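Local coordinates for osmotically inducible lipoprotein OsmE (PDB 4DM5) that is of unknown function but, as a lipoprotein with a BamE-like domain, is probably anchored to the outer membrane and may help keep the cell envelope sound, at residues Y12-N17 / D61-P66; K22-G27 / L34-T39; E18-D23 / F67-D72. All blocks are in the same frame, centred on the assembly; numbering follows the deposited sequence.

Contact 1. Residues Y12-N17 / D61-P66; sequences YITFRN and DGQQQP
Phe15 meets strand 63-66 with the far end of its ring. Phe15 CZ lies 3.6 Å from Gln65 CB, the closest approach between the two segments. Gln65 CG sits over the rim of one ring face. The opposite face carries Thr14 CG2 of the ring's own helical turn, 3.9 Å above the plane and over the centre. The ring is therefore held between a methyl and a methylene. Its edge faces the strand backbone, and Gln63 O lies near the ring plane, 4.2 Å from Phe15 CE1. Phe15 CG stands anti to its own carbonyl carbon (chi1 -63°), which swings the ring out to the strand. The Gln65 chain bends at chi2 (50°). This leaves CB and CG against the ring and turns the amide aside, its plane 78° from that of the ring. The amide is then used within the strand segment: Gln65 NE2 donates to Pro66 O at 3.0 Å, in the carbonyl plane and on a lone pair. Leu58, Lys60 and Val10 also touch the Phe15 ring.

The Thr14 side is looser and wet. No direct hydrogen bond joins the segments. Instead, one water links Thr14 OG1 to Gln63 OE1, donating to the latter at 2.6 Å. A second water donates to both Thr14 O and Asp61 OD2, the latter at 2.9 Å. These bridges tie the helical turn to the hairpin turn and to the first residue of the strand without close packing. Thr14 CG2 comes only to 4.0 Å from Gln63 OE1.

Here the weakly bonded helical turn 12-15 packs by one aromatic ring across the end of a beta hairpin, strands 52-60 and 63-71. This belongs to the BamE-type fold, in which helices cover one face of an antiparallel sheet.

Contact 2. Residues K22-G27 / L34-T39; sequences KDVEKG and LRIGGT
Ile36 carries the whole contact from the helix side, and it meets Asp23 and Val24. The packing is apolar. Ile36 CG2 lies 4.1 Å from Val24 CG2 and equally far from Asp23 CB, so one methyl serves both residues. The Val24 and Ile36 side chains cross at a slant. CG2 of Ile36 is anti to its backbone N, while CG1 is anti to the carbonyl carbon (chi1 -76°). The two branches therefore meet different atoms: CG2 the side chains of Asp23 and Val24, CD1 the carbonyl of Asp23. CG1 leads to CD1, and Ile36 CD1 rests 3.9 Å from Asp23 O. This is a van der Waals contact with the backbone. Asp23 thus offers its methylene and its carbonyl to the isoleucine, and keeps its carboxylate for another partner.

The polar interactions stay within each segment. Lys22 NZ and Asp23 OD1 form a long salt bridge of 3.5 Å between adjacent residues. On the helix side, Gly38 N donates to Leu34 O at 2.9 Å. Gly38 is the first residue to leave helical angles, with positive phi (78°), and the chain turns away there. No hydrogen bond crosses between the segments.

A glycerol, probably from the crystallisation liquor, lies about 4 Å from the Ile36 side chain.

Residues 23-29 lead from helix 19-22 to helix 30-37, and the contact sets the end of helix 30-37 against the start of this link. Pro19 of helix 19-22 and Met28 of the link also touch Ile36. Further along, Gly27 bonds through its backbone to Val77, which ties the link to strand 77-81 at the edge of the sheet.

Contact 3. Residues E18-D23 / F67-D72; sequences EPLVKD and FYVSFD
Phe67 CG is anti to the backbone N (chi1 -165°), which carries the ring off the strand to Leu20 and Val21. Val21 CG1 is anti to the backbone N (chi1 175°), which leaves CG2 anti to the carbonyl carbon and turned to the ring. Val21 CG2 lies 3.8 Å from Phe67 CE1 and makes an off-centre CH-pi contact, 4.3 Å from the ring centroid and 29° from the normal. Leu20 meets another part of the same ring, with Leu20 CB 3.9 Å from Phe67 CE2. Leu20 O is 3.6 Å from Phe67 CE2. The outer end of Leu20 goes to the next inward-facing residue of the strand, where Leu20 CD2 packs on Val69 CG2 at 4.2 Å. Two consecutive helix residues thus cover two strand residues.

No hydrogen bond crosses the contact. Glu18, at the N-cap position, accepts through its O from both Val21 N and Lys22 N, which fixes the start of the turn. Phe82 adds an edge-to-face ring to Phe67, and Tyr56 of strand 52-60 also touches Leu20. The result is a short helix seated by aliphatic side chains on a central strand, part of the hydrophobic layer between helices and antiparallel sheet in the BamE-type fold.

Contact 3 is the core of the three, near the centre of the chain. Contact 2 lies at the surface. Contact 1 is partly buried, farther out along the sheet. Contacts 1 and 3 use the same strand, 63-71, and successive short helices. They join where Val21 packs on Tyr12 and on the backbone of Phe15. Contacts 2 and 3 share residues 22-23 and have centres about 5 Å apart. Gly37 touches Leu20, and Val24 touches Val69, so the link and both helices meet over the strand. Their chemistry does not simply follow depth: contact 1 pairs a packed ring with water bridges, contact 3 sets aliphatic groups against a ring, and contact 2, though at the surface, is apolar and rests on one isoleucine.

Contact 1. Residues Y12-N17 / D61-P66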
loop_
_atom_site.group_PDB
_atom_site.type_symbol
_atom_site.label_atom_id
_atom_site.label_comp_id
_atom_site.label_asym_id
_atom_site.label_seq_id
_atom_site.Cartn_x
_atom_site.Cartn_y
_atom_site.Cartn_z
ATOM N N TYR A 12 11.947 1.781 -9.633
ATOM C CA TYR A 12 10.727 1.082 -9.935
ATOM C C TYR A 12 10.965 -0.223 -10.669
ATOM O O TYR A 12 10.345 -1.238 -10.381
ATOM C CB TYR A 12 9.739 2.059 -10.703
ATOM C CG TYR A 12 8.490 1.422 -11.143
ATOM C CD1 TYR A 12 7.453 1.178 -10.213
ATOM C CD2 TYR A 12 8.372 0.876 -12.369
ATOM C CE1 TYR A 12 6.326 0.529 -10.673
ATOM C CE2 TYR A 12 7.302 0.160 -12.771
ATOM C CZ TYR A 12 6.263 0.014 -11.966
ATOM O OH TYR A 12 5.121 -0.676 -12.385
ATOM N N ILE A 13 11.949 -0.303 -11.554
ATOM C CA ILE A 13 12.190 -1.485 -12.316
ATOM C C ILE A 13 12.429 -2.651 -11.369
ATOM O O ILE A 13 11.948 -3.747 -11.683
ATOM C CB ILE A 13 13.434 -1.329 -13.322
ATOM C CG1 ILE A 13 13.089 -0.425 -14.483
ATOM C CG2 ILE A 13 13.809 -2.687 -14.036
ATOM C CD1 ILE A 13 11.837 -0.884 -15.287
ATOM N N THR A 14 13.130 -2.422 -10.259
ATOM C CA THR A 14 13.428 -3.552 -9.340
ATOM C C THR A 14 12.124 -4.224 -8.861
ATOM O O THR A 14 12.084 -5.460 -8.704
ATOM C CB THR A 14 14.187 -3.011 -8.160
ATOM O OG1 THR A 14 15.395 -2.375 -8.703
ATOM C CG2 THR A 14 14.632 -4.139 -7.168
ATOM N N PHE A 15 11.094 -3.397 -8.672
ATOM C CA PHE A 15 9.899 -3.895 -8.028
ATOM C C PHE A 15 8.750 -4.141 -8.972
ATOM O O PHE A 15 7.615 -4.413 -8.492
ATOM C CB PHE A 15 9.530 -2.886 -6.913
ATOM C CG PHE A 15 10.585 -2.811 -5.870
ATOM C CD1 PHE A 15 10.730 -3.823 -4.942
ATOM C CD2 PHE A 15 11.514 -1.745 -5.828
ATOM C CE1 PHE A 15 11.730 -3.860 -4.026
ATOM C CE2 PHE A 15 12.543 -1.749 -4.849
ATOM C CZ PHE A 15 12.597 -2.802 -3.936
ATOM N N ARG A 16 8.932 -3.897 -10.248
ATOM C CA ARG A 16 7.759 -3.861 -11.152
ATOM C C ARG A 16 6.952 -5.164 -11.240
ATOM O O ARG A 16 5.760 -5.117 -11.583
ATOM C CB ARG A 16 8.094 -3.322 -12.539
ATOM C CG ARG A 16 8.986 -4.295 -13.314
ATOM C CD ARG A 16 9.166 -3.955 -14.811
ATOM N NE ARG A 16 7.854 -3.985 -15.536
ATOM C CZ ARG A 16 7.430 -4.920 -16.388
ATOM N NH1 ARG A 16 8.231 -5.937 -16.716
ATOM N NH2 ARG A 16 6.217 -4.815 -16.965
ATOM N N ASN A 17 7.568 -6.294 -10.911
ATOM C CA ASN A 17 6.887 -7.566 -10.979
ATOM C C ASN A 17 6.347 -8.018 -9.623
ATOM O O ASN A 17 5.795 -9.112 -9.530
ATOM C CB ASN A 17 7.831 -8.618 -11.617
ATOM C CG ASN A 17 8.012 -8.392 -13.075
ATOM O OD1 ASN A 17 7.038 -8.200 -13.811
ATOM N ND2 ASN A 17 9.249 -8.349 -13.483
ATOM N N ASP A 61 15.508 -9.117 -4.328
ATOM C CA ASP A 61 16.919 -8.977 -4.786
ATOM C C ASP A 61 17.771 -8.236 -3.724
ATOM O O ASP A 61 18.688 -7.414 -4.138
ATOM C CB ASP A 61 16.995 -8.244 -6.096
ATOM C CG ASP A 61 16.375 -9.073 -7.302
ATOM O OD1 ASP A 61 16.175 -10.298 -7.083
ATOM O OD2 ASP A 61 16.203 -8.475 -8.354
ATOM N N GLY A 62 17.530 -8.587 -2.481
ATOM C CA GLY A 62 18.255 -8.020 -1.349
ATOM C C GLY A 62 17.954 -6.587 -0.981
ATOM O O GLY A 62 18.697 -5.956 -0.219
ATOM N N GLN A 63 16.859 -6.057 -1.523
ATOM C CA GLN A 63 16.510 -4.663 -1.287
ATOM C C GLN A 63 15.163 -4.690 -0.632
ATOM O O GLN A 63 14.286 -5.425 -1.075
ATOM C CB GLN A 63 16.431 -3.956 -2.602
ATOM C CG GLN A 63 17.714 -4.119 -3.356
ATOM C CD GLN A 63 17.932 -2.931 -4.162
ATOM O OE1 GLN A 63 18.056 -3.028 -5.360
ATOM N NE2 GLN A 63 18.008 -1.774 -3.495
ATOM N N GLN A 64 15.004 -3.914 0.431
ATOM C CA GLN A 64 13.727 -3.737 1.109
ATOM C C GLN A 64 13.156 -2.330 0.800
ATOM O O GLN A 64 13.864 -1.341 0.610
ATOM C CB GLN A 64 13.816 -4.072 2.583
ATOM C CG GLN A 64 13.899 -5.575 2.770
ATOM C CD GLN A 64 14.241 -5.963 4.174
ATOM O OE1 GLN A 64 14.474 -5.094 5.040
ATOM N NE2 GLN A 64 14.252 -7.289 4.441
ATOM N N GLN A 65 11.819 -2.300 0.624
ATOM C CA GLN A 65 11.202 -1.076 0.265
ATOM C C GLN A 65 9.777 -1.054 0.857
ATOM O O GLN A 65 8.934 -1.901 0.547
ATOM C CB GLN A 65 11.049 -1.092 -1.220
ATOM C CG GLN A 65 10.343 0.087 -1.826
ATOM C CD GLN A 65 10.855 1.395 -1.379
ATOM O OE1 GLN A 65 12.145 1.620 -1.547
ATOM N NE2 GLN A 65 10.049 2.217 -0.721
ATOM N N PRO A 66 9.473 -0.055 1.666
ATOM C CA PRO A 66 8.104 0.103 2.169
ATOM C C PRO A 66 7.133 0.321 1.003
ATOM O O PRO A 66 7.426 0.951 -0.018
ATOM C CB PRO A 66 8.183 1.345 3.029
ATOM C CG PRO A 66 9.607 1.252 3.575
ATOM C CD PRO A 66 10.365 0.923 2.320
HETATM O O HOH W 1 14.146 -7.060 -9.809
HETATM O O HOH W 2 16.780 -1.196 -6.666
#

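Contact 2. Residues K22-G27 / L34-T39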
loop_
_atom_site.group_PDB
_atom_site.type_symbol
_atom_site.label_atom_id
_atom_site.label_comp_id
_atom_site.label_asym_id
_atom_site.label_seq_id
_atom_site.Cartn_x
_atom_site.Cartn_y
_atom_site.Cartn_z
ATOM N N LYS A 22 2.325 -4.801 -9.396
ATOM C CA LYS A 22 1.867 -5.079 -10.694
ATOM C C LYS A 22 0.348 -5.312 -10.775
ATOM O O LYS A 22 -0.299 -4.982 -11.821
ATOM C CB LYS A 22 2.596 -6.325 -11.161
ATOM C CG LYS A 22 2.366 -6.562 -12.670
ATOM C CD LYS A 22 3.361 -7.616 -13.069
ATOM C CE LYS A 22 2.885 -8.954 -12.564
ATOM N NZ LYS A 22 2.050 -9.643 -13.603
ATOM N N ASP A 23 -0.222 -5.870 -9.674
ATOM C CA ASP A 23 -1.573 -6.428 -9.865
ATOM C C ASP A 23 -2.666 -5.709 -9.082
ATOM O O ASP A 23 -3.874 -5.989 -9.338
ATOM C CB ASP A 23 -1.620 -7.853 -9.404
ATOM C CG ASP A 23 -0.695 -8.727 -10.233
ATOM O OD1 ASP A 23 -0.520 -8.505 -11.468
ATOM O OD2 ASP A 23 -0.155 -9.671 -9.602
ATOM N N VAL A 24 -2.311 -4.855 -8.124
ATOM C CA VAL A 24 -3.347 -4.156 -7.336
ATOM C C VAL A 24 -3.921 -3.023 -8.137
ATOM O O VAL A 24 -3.131 -2.165 -8.619
ATOM C CB VAL A 24 -2.798 -3.672 -5.991
ATOM C CG1 VAL A 24 -3.749 -2.690 -5.251
ATOM C CG2 VAL A 24 -2.473 -4.847 -5.106
ATOM N N GLU A 25 -5.229 -2.912 -8.273
ATOM C CA GLU A 25 -5.859 -1.914 -9.113
ATOM C C GLU A 25 -6.815 -1.031 -8.289
ATOM O O GLU A 25 -7.385 -1.458 -7.277
ATOM C CB GLU A 25 -6.818 -2.540 -10.230
ATOM C CG GLU A 25 -6.071 -2.972 -11.510
ATOM C CD GLU A 25 -5.606 -1.808 -12.452
ATOM O OE1 GLU A 25 -6.209 -0.677 -12.574
ATOM O OE2 GLU A 25 -4.509 -2.019 -13.091
ATOM N N LYS A 26 -7.058 0.249 -8.695
ATOM C CA LYS A 26 -8.075 1.091 -8.134
ATOM C C LYS A 26 -9.441 0.372 -8.123
ATOM O O LYS A 26 -9.771 -0.277 -9.102
ATOM C CB LYS A 26 -8.118 2.390 -8.984
ATOM C CG LYS A 26 -9.065 3.410 -8.432
ATOM C CD LYS A 26 -8.968 4.737 -9.260
ATOM C CE LYS A 26 -9.648 5.933 -8.602
ATOM N NZ LYS A 26 -9.730 5.852 -7.115
ATOM N N GLY A 27 -10.170 0.453 -7.044
ATOM C CA GLY A 27 -11.487 -0.094 -6.949
ATOM C C GLY A 27 -11.521 -1.494 -6.354
ATOM O O GLY A 27 -12.631 -1.993 -6.148
ATOM N N LEU A 34 -5.680 -8.704 -0.120
ATOM C CA LEU A 34 -5.049 -9.684 0.763
ATOM C C LEU A 34 -4.531 -10.966 0.019
ATOM O O LEU A 34 -3.420 -11.518 0.248
ATOM C CB LEU A 34 -6.041 -10.087 1.925
ATOM C CG LEU A 34 -6.336 -8.932 2.849
ATOM C CD1 LEU A 34 -7.464 -9.180 3.864
ATOM C CD2 LEU A 34 -4.977 -8.585 3.535
ATOM N N ARG A 35 -5.351 -11.418 -0.929
ATOM C CA ARG A 35 -4.945 -12.546 -1.757
ATOM C C ARG A 35 -3.738 -12.337 -2.636
ATOM O O ARG A 35 -2.823 -13.144 -2.703
ATOM C CB ARG A 35 -6.139 -12.956 -2.641
ATOM C CG ARG A 35 -7.252 -13.583 -1.751
ATOM C CD ARG A 35 -8.460 -14.294 -2.381
ATOM N NE ARG A 35 -9.524 -13.394 -2.707
ATOM C CZ ARG A 35 -10.641 -13.116 -2.080
ATOM N NH1 ARG A 35 -11.003 -13.687 -0.907
ATOM N NH2 ARG A 35 -11.375 -12.137 -2.632
ATOM N N ILE A 36 -3.652 -11.112 -3.196
ATOM C CA ILE A 36 -2.577 -10.807 -4.101
ATOM C C ILE A 36 -1.306 -10.604 -3.390
ATOM O O ILE A 36 -0.211 -11.042 -3.848
ATOM C CB ILE A 36 -2.911 -9.457 -4.802
ATOM C CG1 ILE A 36 -4.018 -9.648 -5.911
ATOM C CG2 ILE A 36 -1.639 -8.885 -5.487
ATOM C CD1 ILE A 36 -4.678 -8.347 -6.388
ATOM N N GLY A 37 -1.393 -9.874 -2.280
ATOM C CA GLY A 37 -0.163 -9.357 -1.599
ATOM C C GLY A 37 0.278 -10.116 -0.369
ATOM O O GLY A 37 1.346 -9.892 0.201
ATOM N N GLY A 38 -0.623 -10.970 0.140
ATOM C CA GLY A 38 -0.302 -11.678 1.411
ATOM C C GLY A 38 -0.490 -10.801 2.635
ATOM O O GLY A 38 -1.179 -9.707 2.541
ATOM N N THR A 39 -0.056 -11.307 3.785
ATOM C CA THR A 39 -0.298 -10.628 5.042
ATOM C C THR A 39 0.455 -9.288 5.142
ATOM O O THR A 39 1.658 -9.238 4.944
ATOM C CB THR A 39 0.163 -11.524 6.196
ATOM O OG1 THR A 39 -0.546 -12.744 6.034
ATOM C CG2 THR A 39 -0.197 -10.903 7.534
#

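Contact 3. Residues E18-D23 / F67-D72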
loop_
_atom_site.group_PDB
_atom_site.type_symbol
_atom_site.label_atom_id
_atom_site.label_comp_id
_atom_site.label_asym_id
_atom_site.label_seq_id
_atom_site.Cartn_x
_atom_site.Cartn_y
_atom_site.Cartn_z
ATOM N N GLU A 18 6.557 -7.189 -8.598
ATOM C CA GLU A 18 5.948 -7.541 -7.255
ATOM C C GLU A 18 4.429 -7.504 -7.414
ATOM O O GLU A 18 3.904 -6.563 -7.929
ATOM C CB GLU A 18 6.317 -6.530 -6.235
ATOM C CG GLU A 18 7.699 -6.668 -5.742
ATOM C CD GLU A 18 7.848 -8.000 -4.971
ATOM O OE1 GLU A 18 7.027 -8.373 -4.065
ATOM O OE2 GLU A 18 8.786 -8.708 -5.277
ATOM N N PRO A 19 3.724 -8.550 -6.918
ATOM C CA PRO A 19 2.264 -8.558 -7.042
ATOM C C PRO A 19 1.553 -7.303 -6.502
ATOM O O PRO A 19 0.605 -6.809 -7.167
ATOM C CB PRO A 19 1.795 -9.802 -6.239
ATOM C CG PRO A 19 3.000 -10.690 -6.383
ATOM C CD PRO A 19 4.256 -9.790 -6.348
ATOM N N LEU A 20 2.040 -6.751 -5.364
ATOM C CA LEU A 20 1.434 -5.543 -4.877
ATOM C C LEU A 20 1.512 -4.353 -5.823
ATOM O O LEU A 20 0.660 -3.435 -5.825
ATOM C CB LEU A 20 2.039 -5.122 -3.562
ATOM C CG LEU A 20 1.447 -6.039 -2.453
ATOM C CD1 LEU A 20 2.412 -5.896 -1.248
ATOM C CD2 LEU A 20 -0.046 -5.726 -2.039
ATOM N N VAL A 21 2.574 -4.347 -6.620
ATOM C CA VAL A 21 2.859 -3.253 -7.553
ATOM C C VAL A 21 2.194 -3.587 -8.863
ATOM O O VAL A 21 1.569 -2.677 -9.474
ATOM C CB VAL A 21 4.379 -3.168 -7.764
ATOM C CG1 VAL A 21 4.709 -2.099 -8.832
ATOM C CG2 VAL A 21 4.993 -2.790 -6.459
ATOM N N LYS A 22 2.325 -4.801 -9.396
ATOM C CA LYS A 22 1.867 -5.079 -10.694
ATOM C C LYS A 22 0.348 -5.312 -10.775
ATOM O O LYS A 22 -0.299 -4.982 -11.821
ATOM C CB LYS A 22 2.596 -6.325 -11.161
ATOM C CG LYS A 22 2.366 -6.562 -12.670
ATOM C CD LYS A 22 3.361 -7.616 -13.069
ATOM C CE LYS A 22 2.885 -8.954 -12.564
ATOM N NZ LYS A 22 2.050 -9.643 -13.603
ATOM N N ASP A 23 -0.222 -5.870 -9.674
ATOM C CA ASP A 23 -1.573 -6.428 -9.865
ATOM C C ASP A 23 -2.666 -5.709 -9.082
ATOM O O ASP A 23 -3.874 -5.989 -9.338
ATOM C CB ASP A 23 -1.620 -7.853 -9.404
ATOM C CG ASP A 23 -0.695 -8.727 -10.233
ATOM O OD1 ASP A 23 -0.520 -8.505 -11.468
ATOM O OD2 ASP A 23 -0.155 -9.671 -9.602
ATOM N N PHE A 67 5.893 -0.158 1.208
ATOM C CA PHE A 67 4.849 0.020 0.244
ATOM C C PHE A 67 3.539 0.074 1.018
ATOM O O PHE A 67 3.403 -0.591 2.058
ATOM C CB PHE A 67 4.818 -1.167 -0.732
ATOM C CG PHE A 67 4.013 -0.885 -1.961
ATOM C CD1 PHE A 67 4.511 -0.158 -3.045
ATOM C CD2 PHE A 67 2.759 -1.494 -2.095
ATOM C CE1 PHE A 67 3.738 0.021 -4.164
ATOM C CE2 PHE A 67 1.987 -1.267 -3.234
ATOM C CZ PHE A 67 2.482 -0.492 -4.314
ATOM N N TYR A 68 2.560 0.731 0.472
ATOM C CA TYR A 68 1.190 0.770 1.102
ATOM C C TYR A 68 0.150 0.540 0.025
ATOM O O TYR A 68 0.340 0.851 -1.164
ATOM C CB TYR A 68 0.924 2.071 1.853
ATOM C CG TYR A 68 0.451 3.184 1.010
ATOM C CD1 TYR A 68 -0.881 3.383 0.646
ATOM C CD2 TYR A 68 1.407 4.111 0.455
ATOM C CE1 TYR A 68 -1.340 4.341 -0.210
ATOM C CE2 TYR A 68 0.954 5.166 -0.366
ATOM C CZ TYR A 68 -0.404 5.250 -0.753
ATOM O OH TYR A 68 -0.853 6.271 -1.555
ATOM N N VAL A 69 -1.006 0.064 0.489
ATOM C CA VAL A 69 -2.232 0.190 -0.294
ATOM C C VAL A 69 -3.339 0.800 0.586
ATOM O O VAL A 69 -3.460 0.365 1.757
ATOM C CB VAL A 69 -2.716 -1.244 -0.729
ATOM C CG1 VAL A 69 -4.021 -1.143 -1.534
ATOM C CG2 VAL A 69 -1.648 -1.922 -1.596
ATOM N N SER A 70 -3.952 1.854 0.072
ATOM C CA SER A 70 -5.029 2.485 0.864
ATOM C C SER A 70 -6.360 2.215 0.231
ATOM O O SER A 70 -6.495 1.992 -0.992
ATOM C CB SER A 70 -4.772 3.988 0.988
ATOM O OG SER A 70 -4.837 4.667 -0.280
ATOM N N PHE A 71 -7.378 2.271 1.135
ATOM C CA PHE A 71 -8.711 2.007 0.745
ATOM C C PHE A 71 -9.603 3.166 1.164
ATOM O O PHE A 71 -9.348 3.782 2.230
ATOM C CB PHE A 71 -9.286 0.764 1.464
ATOM C CG PHE A 71 -8.497 -0.471 1.178
ATOM C CD1 PHE A 71 -8.812 -1.320 0.097
ATOM C CD2 PHE A 71 -7.329 -0.765 1.964
ATOM C CE1 PHE A 71 -8.031 -2.418 -0.165
ATOM C CE2 PHE A 71 -6.533 -1.864 1.652
ATOM C CZ PHE A 71 -6.889 -2.711 0.629
ATOM N N ASP A 72 -10.575 3.526 0.295
ATOM C CA ASP A 72 -11.502 4.592 0.668
ATOM C C ASP A 72 -12.535 4.142 1.718
ATOM O O ASP A 72 -12.515 3.011 2.215
ATOM C CB ASP A 72 -12.145 5.187 -0.624
ATOM C CG ASP A 72 -13.088 4.189 -1.327
ATOM O OD1 ASP A 72 -13.542 3.186 -0.724
ATOM O OD2 ASP A 72 -13.324 4.293 -2.581
#